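Local coordinates for protein enoyl-CoA hydratase (Mycobacterium tuberculosis, PDB 4JJT) that probably acts as a lyase of the crotonase family, hydrating the double bond of enoyl-CoA thioesters, at residues R18-N23 and D53-T58; A41-A46 and R85-T90. One frame throughout, in Å; residues are numbered along the deposited sequence.

Contact 1: residues R18-N23 and D53-T58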
loop_
_atom_site.group_PDB
_atom_site.type_symbol
_atom_site.label_atom_id
_atom_site.label_comp_id
_atom_site.label_asym_id
_atom_site.label_seq_id
_atom_site.Cartn_x
_atom_site.Cartn_y
_atom_site.Cartn_z
ATOM N N ARG A 18 -33.517 10.672 5.604
ATOM C CA ARG A 18 -33.475 10.533 7.054
ATOM C C ARG A 18 -32.547 11.568 7.689
ATOM O O ARG A 18 -31.335 11.550 7.468
ATOM C CB ARG A 18 -33.024 9.117 7.426
ATOM C CG ARG A 18 -32.691 8.916 8.894
ATOM C CD ARG A 18 -33.934 8.947 9.758
ATOM N NE ARG A 18 -35.019 8.152 9.190
ATOM C CZ ARG A 18 -35.134 6.835 9.318
ATOM N NH1 ARG A 18 -34.220 6.145 9.987
ATOM N NH2 ARG A 18 -36.161 6.205 8.768
ATOM N N THR A 19 -33.119 12.470 8.478
ATOM C CA THR A 19 -32.329 13.501 9.136
ATOM C C THR A 19 -32.050 13.122 10.585
ATOM O O THR A 19 -32.965 12.780 11.332
ATOM C CB THR A 19 -33.031 14.869 9.097
ATOM O OG1 THR A 19 -33.450 15.153 7.756
ATOM C CG2 THR A 19 -32.086 15.964 9.573
ATOM N N LEU A 20 -30.777 13.171 10.967
ATOM C CA LEU A 20 -30.372 12.903 12.342
ATOM C C LEU A 20 -29.831 14.172 12.986
ATOM O O LEU A 20 -28.831 14.727 12.536
ATOM C CB LEU A 20 -29.308 11.806 12.394
ATOM C CG LEU A 20 -29.644 10.467 11.739
ATOM C CD1 LEU A 20 -28.497 9.486 11.933
ATOM C CD2 LEU A 20 -30.943 9.901 12.291
ATOM N N THR A 21 -30.493 14.625 14.044
ATOM C CA THR A 21 -30.097 15.857 14.717
ATOM C C THR A 21 -29.579 15.617 16.130
ATOM O O THR A 21 -30.317 15.166 17.004
ATOM C CB THR A 21 -31.263 16.864 14.784
ATOM O OG1 THR A 21 -31.735 17.141 13.460
ATOM C CG2 THR A 21 -30.808 18.164 15.435
ATOM N N LEU A 22 -28.303 15.924 16.346
ATOM C CA LEU A 22 -27.711 15.869 17.676
ATOM C C LEU A 22 -28.383 16.928 18.542
ATOM O O LEU A 22 -28.266 18.120 18.274
ATOM C CB LEU A 22 -26.204 16.122 17.598
ATOM C CG LEU A 22 -25.398 15.243 16.638
ATOM C CD1 LEU A 22 -23.966 15.743 16.524
ATOM C CD2 LEU A 22 -25.427 13.798 17.098
ATOM N N ASN A 23 -29.094 16.491 19.575
ATOM C CA ASN A 23 -29.929 17.404 20.352
ATOM C C ASN A 23 -29.600 17.458 21.842
ATOM O O ASN A 23 -30.444 17.163 22.688
ATOM C CB ASN A 23 -31.412 17.084 20.140
ATOM C CG ASN A 23 -32.325 18.188 20.633
ATOM O OD1 ASN A 23 -31.935 19.354 20.685
ATOM N ND2 ASN A 23 -33.549 17.823 21.003
ATOM N N ASP A 53 -32.909 6.644 1.334
ATOM C CA ASP A 53 -31.880 6.713 0.303
ATOM C C ASP A 53 -30.697 7.583 0.723
ATOM O O ASP A 53 -29.555 7.305 0.359
ATOM C CB ASP A 53 -32.470 7.237 -1.011
ATOM C CG ASP A 53 -33.493 6.293 -1.611
ATOM O OD1 ASP A 53 -33.417 5.077 -1.337
ATOM O OD2 ASP A 53 -34.372 6.768 -2.361
ATOM N N VAL A 54 -30.979 8.644 1.475
ATOM C CA VAL A 54 -29.949 9.596 1.886
ATOM C C VAL A 54 -30.107 9.953 3.363
ATOM O O VAL A 54 -31.224 10.067 3.864
ATOM C CB VAL A 54 -30.007 10.899 1.045
ATOM C CG1 VAL A 54 -28.874 11.841 1.429
ATOM C CG2 VAL A 54 -29.938 10.592 -0.438
ATOM N N VAL A 55 -28.985 10.121 4.056
ATOM C CA VAL A 55 -29.001 10.544 5.450
ATOM C C VAL A 55 -28.405 11.938 5.616
ATOM O O VAL A 55 -27.366 12.253 5.041
ATOM C CB VAL A 55 -28.232 9.554 6.354
ATOM C CG1 VAL A 55 -28.297 9.997 7.807
ATOM C CG2 VAL A 55 -28.798 8.158 6.200
ATOM N N ILE A 56 -29.077 12.777 6.399
ATOM C CA ILE A 56 -28.561 14.099 6.743
ATOM C C ILE A 56 -28.227 14.186 8.226
ATOM O O ILE A 56 -29.075 13.943 9.083
ATOM C CB ILE A 56 -29.563 15.217 6.391
ATOM C CG1 ILE A 56 -29.829 15.234 4.881
ATOM C CG2 ILE A 56 -29.035 16.572 6.843
ATOM C CD1 ILE A 56 -30.747 16.352 4.448
ATOM N N LEU A 57 -26.981 14.530 8.524
ATOM C CA LEU A 57 -26.540 14.713 9.901
ATOM C C LEU A 57 -26.305 16.185 10.198
ATOM O O LEU A 57 -25.587 16.869 9.472
ATOM C CB LEU A 57 -25.268 13.905 10.169
ATOM C CG LEU A 57 -24.559 14.144 11.499
ATOM C CD1 LEU A 57 -25.499 13.906 12.668
ATOM C CD2 LEU A 57 -23.332 13.250 11.615
ATOM N N THR A 58 -26.918 16.668 11.271
ATOM C CA THR A 58 -26.748 18.051 11.684
ATOM C C THR A 58 -26.901 18.169 13.198
ATOM O O THR A 58 -27.210 17.193 13.878
ATOM C CB THR A 58 -27.770 18.971 11.000
ATOM O OG1 THR A 58 -27.379 20.337 11.178
ATOM C CG2 THR A 58 -29.158 18.756 11.584
#

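Contact 2: residues A41-A46 and R85-T90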
loop_
_atom_site.group_PDB
_atom_site.type_symbol
_atom_site.label_atom_id
_atom_site.label_comp_id
_atom_site.label_asym_id
_atom_site.label_seq_id
_atom_site.Cartn_x
_atom_site.Cartn_y
_atom_site.Cartn_z
ATOM N N ALA A 41 -26.671 3.678 16.311
ATOM C CA ALA A 41 -27.794 2.774 16.116
ATOM C C ALA A 41 -28.699 3.331 15.028
ATOM O O ALA A 41 -29.260 2.585 14.227
ATOM C CB ALA A 41 -28.567 2.597 17.409
ATOM N N ALA A 42 -28.828 4.654 15.008
ATOM C CA ALA A 42 -29.660 5.339 14.026
ATOM C C ALA A 42 -29.129 5.165 12.607
ATOM O O ALA A 42 -29.901 4.974 11.667
ATOM C CB ALA A 42 -29.773 6.811 14.370
ATOM N N LEU A 43 -27.810 5.245 12.456
ATOM C CA LEU A 43 -27.176 5.063 11.155
ATOM C C LEU A 43 -27.431 3.665 10.611
ATOM O O LEU A 43 -27.711 3.497 9.424
ATOM C CB LEU A 43 -25.668 5.316 11.242
ATOM C CG LEU A 43 -25.198 6.765 11.310
ATOM C CD1 LEU A 43 -23.676 6.831 11.331
ATOM C CD2 LEU A 43 -25.758 7.548 10.135
ATOM N N ALA A 44 -27.331 2.670 11.487
ATOM C CA ALA A 44 -27.546 1.278 11.106
ATOM C C ALA A 44 -28.973 1.053 10.621
ATOM O O ALA A 44 -29.207 0.318 9.664
ATOM C CB ALA A 44 -27.230 0.353 12.278
ATOM N N ASP A 45 -29.923 1.700 11.290
ATOM C CA ASP A 45 -31.325 1.640 10.894
ATOM C C ASP A 45 -31.515 2.199 9.489
ATOM O O ASP A 45 -32.198 1.599 8.657
ATOM C CB ASP A 45 -32.191 2.419 11.885
ATOM C CG ASP A 45 -32.456 1.648 13.164
ATOM O OD1 ASP A 45 -31.661 0.744 13.501
ATOM O OD2 ASP A 45 -33.462 1.947 13.838
ATOM N N ALA A 46 -30.905 3.354 9.233
ATOM C CA ALA A 46 -30.999 4.011 7.934
ATOM C C ALA A 46 -30.447 3.133 6.817
ATOM O O ALA A 46 -31.006 3.077 5.721
ATOM C CB ALA A 46 -30.269 5.342 7.968
ATOM N N ARG A 85 -16.868 3.336 15.643
ATOM C CA ARG A 85 -18.116 2.584 15.558
ATOM C C ARG A 85 -18.918 2.875 14.292
ATOM O O ARG A 85 -19.929 2.223 14.034
ATOM C CB ARG A 85 -18.981 2.866 16.787
ATOM C CG ARG A 85 -18.278 2.600 18.102
ATOM C CD ARG A 85 -19.119 3.052 19.278
ATOM N NE ARG A 85 -20.385 2.330 19.352
ATOM C CZ ARG A 85 -21.331 2.576 20.252
ATOM N NH1 ARG A 85 -22.451 1.869 20.247
ATOM N NH2 ARG A 85 -21.155 3.529 21.158
ATOM N N TRP A 86 -18.472 3.855 13.511
ATOM C CA TRP A 86 -19.165 4.232 12.280
ATOM C C TRP A 86 -19.251 3.043 11.323
ATOM O O TRP A 86 -18.240 2.589 10.797
ATOM C CB TRP A 86 -18.455 5.407 11.603
ATOM C CG TRP A 86 -19.262 6.073 10.517
ATOM C CD1 TRP A 86 -19.525 5.580 9.273
ATOM C CD2 TRP A 86 -19.892 7.360 10.578
ATOM N NE1 TRP A 86 -20.284 6.471 8.562
ATOM C CE2 TRP A 86 -20.524 7.573 9.339
ATOM C CE3 TRP A 86 -19.988 8.349 11.561
ATOM C CZ2 TRP A 86 -21.239 8.732 9.053
ATOM C CZ3 TRP A 86 -20.696 9.499 11.278
ATOM C CH2 TRP A 86 -21.314 9.682 10.032
ATOM N N PRO A 87 -20.472 2.538 11.092
ATOM C CA PRO A 87 -20.698 1.303 10.333
ATOM C C PRO A 87 -20.518 1.477 8.827
ATOM O O PRO A 87 -20.546 2.598 8.323
ATOM C CB PRO A 87 -22.157 0.973 10.655
ATOM C CG PRO A 87 -22.782 2.296 10.860
ATOM C CD PRO A 87 -21.737 3.169 11.501
ATOM N N ALA A 88 -20.334 0.366 8.121
ATOM C CA ALA A 88 -20.225 0.391 6.667
ATOM C C ALA A 88 -21.589 0.713 6.060
ATOM O O ALA A 88 -22.595 0.111 6.432
ATOM C CB ALA A 88 -19.701 -0.941 6.152
HETATM N N MSE A 89 -21.628 1.671 5.139
HETATM C CA MSE A 89 -22.894 2.124 4.570
HETATM C C MSE A 89 -22.815 2.308 3.054
HETATM O O MSE A 89 -21.774 2.689 2.518
HETATM C CB MSE A 89 -23.350 3.428 5.236
HETATM C CG MSE A 89 -23.553 3.325 6.743
HETATM SE SE MSE A 89 -24.197 4.965 7.577
HETATM C CE MSE A 89 -26.033 4.943 6.923
ATOM N N THR A 90 -23.925 2.038 2.371
ATOM C CA THR A 90 -24.008 2.198 0.922
ATOM C C THR A 90 -24.879 3.401 0.570
ATOM O O THR A 90 -25.024 3.757 -0.600
ATOM C CB THR A 90 -24.589 0.941 0.247
ATOM O OG1 THR A 90 -25.847 0.611 0.847
ATOM C CG2 THR A 90 -23.638 -0.238 0.403
#

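Contact 1: residues R18-N23 and D53-T58
R18 opens a ladder of parallel backbone bonds between strand 18-22 and strand 54-58, which helix 33-48 connects as a right-handed beta-alpha-beta crossover of the crotonase fold. The axes of the two short segments approach to 4.6 Å, with 18° between their directions. R18 N reaches V54 O at 2.9 Å and R18 O accepts I56 N at 2.8 Å, while the R18 side chain bends off to T13 of strand 9-14. T19 and I56 run side by side on one face of the sheet, with T19 CG2 3.7 Å from I56 O. L20 is gripped twice: L20 N meets I56 O in a nearly straight bond (171° at the hydrogen), and L20 O takes T58 N. Its side chain, on the other face with V55 and L57, lays CD1 across V55 CG1 at 4.2 Å; the helix covers that face, A42 and L43 meeting L20, A46 meeting V55 and F39 meeting L57. T21 returns to the face of T19, where OG1 sits alongside T58 CG2 at 3.6 Å, whereas T58 OG1 is hydrogen-bonded to A96 O. L22 N closes the ladder on T58 O at 3.0 Å, and L22 CG lies 4.2 Å from L57 CD1.

Contact 2: residues A41-A46 and R85-T90
The indole of W86 receives L43 over one face: CD1 stands 3.6 Å from the centroid of the six-membered ring and only 5° off its normal, a CH-pi contact in which all six ring carbons lie within 4.0 Å of that methyl. Y111 also stacks on the W86 ring. P87 borders the same leucine, with its CD 4.1 Å from L43 CD1. The other branch serves a different partner, since L43 CD2 lies 4.0 Å from SE of selenomethionine M89, whose side chain crosses that of L43 at about a right angle. A bend at chi3 (73°) brings M89 CE to 3.3 Å from L43 O and 4.4 Å from A46 CB. L43 CG sits beside the backbone N, and the branch there, turned by chi2 of -178°, sends CD1 to W86 and CD2 to M89 SE; the contact is essentially apolar. Polar ties lie around it: R85 forms a salt bridge with D37, and K91 NZ is hydrogen-bonded to A46 O. In the fold, residues 85-90 belong to the connection between strands 54-59 and 93-97 and run along helix 33-48, whose A42 and L43 also pack on L20 of strand 17-22.

Overall arrangement
The centres of the two contacts lie about 12 Å apart, and helix 33-48 joins them: it connects the strands of contact 1 and supplies residues 41-46 to contact 2. Along the chain their segments alternate, in the order 18-23, 41-46, 53-58, 85-90, so the loop of contact 2 reaches back to the crossover helix after the second strand is complete. The contacts also touch directly, with V55 CG2 3.6 Å from A46 CB and L20 CD1 3.8 Å from L43 CD2. Helix 33-48 is thus packed between strands 17-22 and 54-59 and the 85-90 loop, with apolar side chains on both sides. All four segments belong to the enoyl-CoA hydratase/isomerase family region.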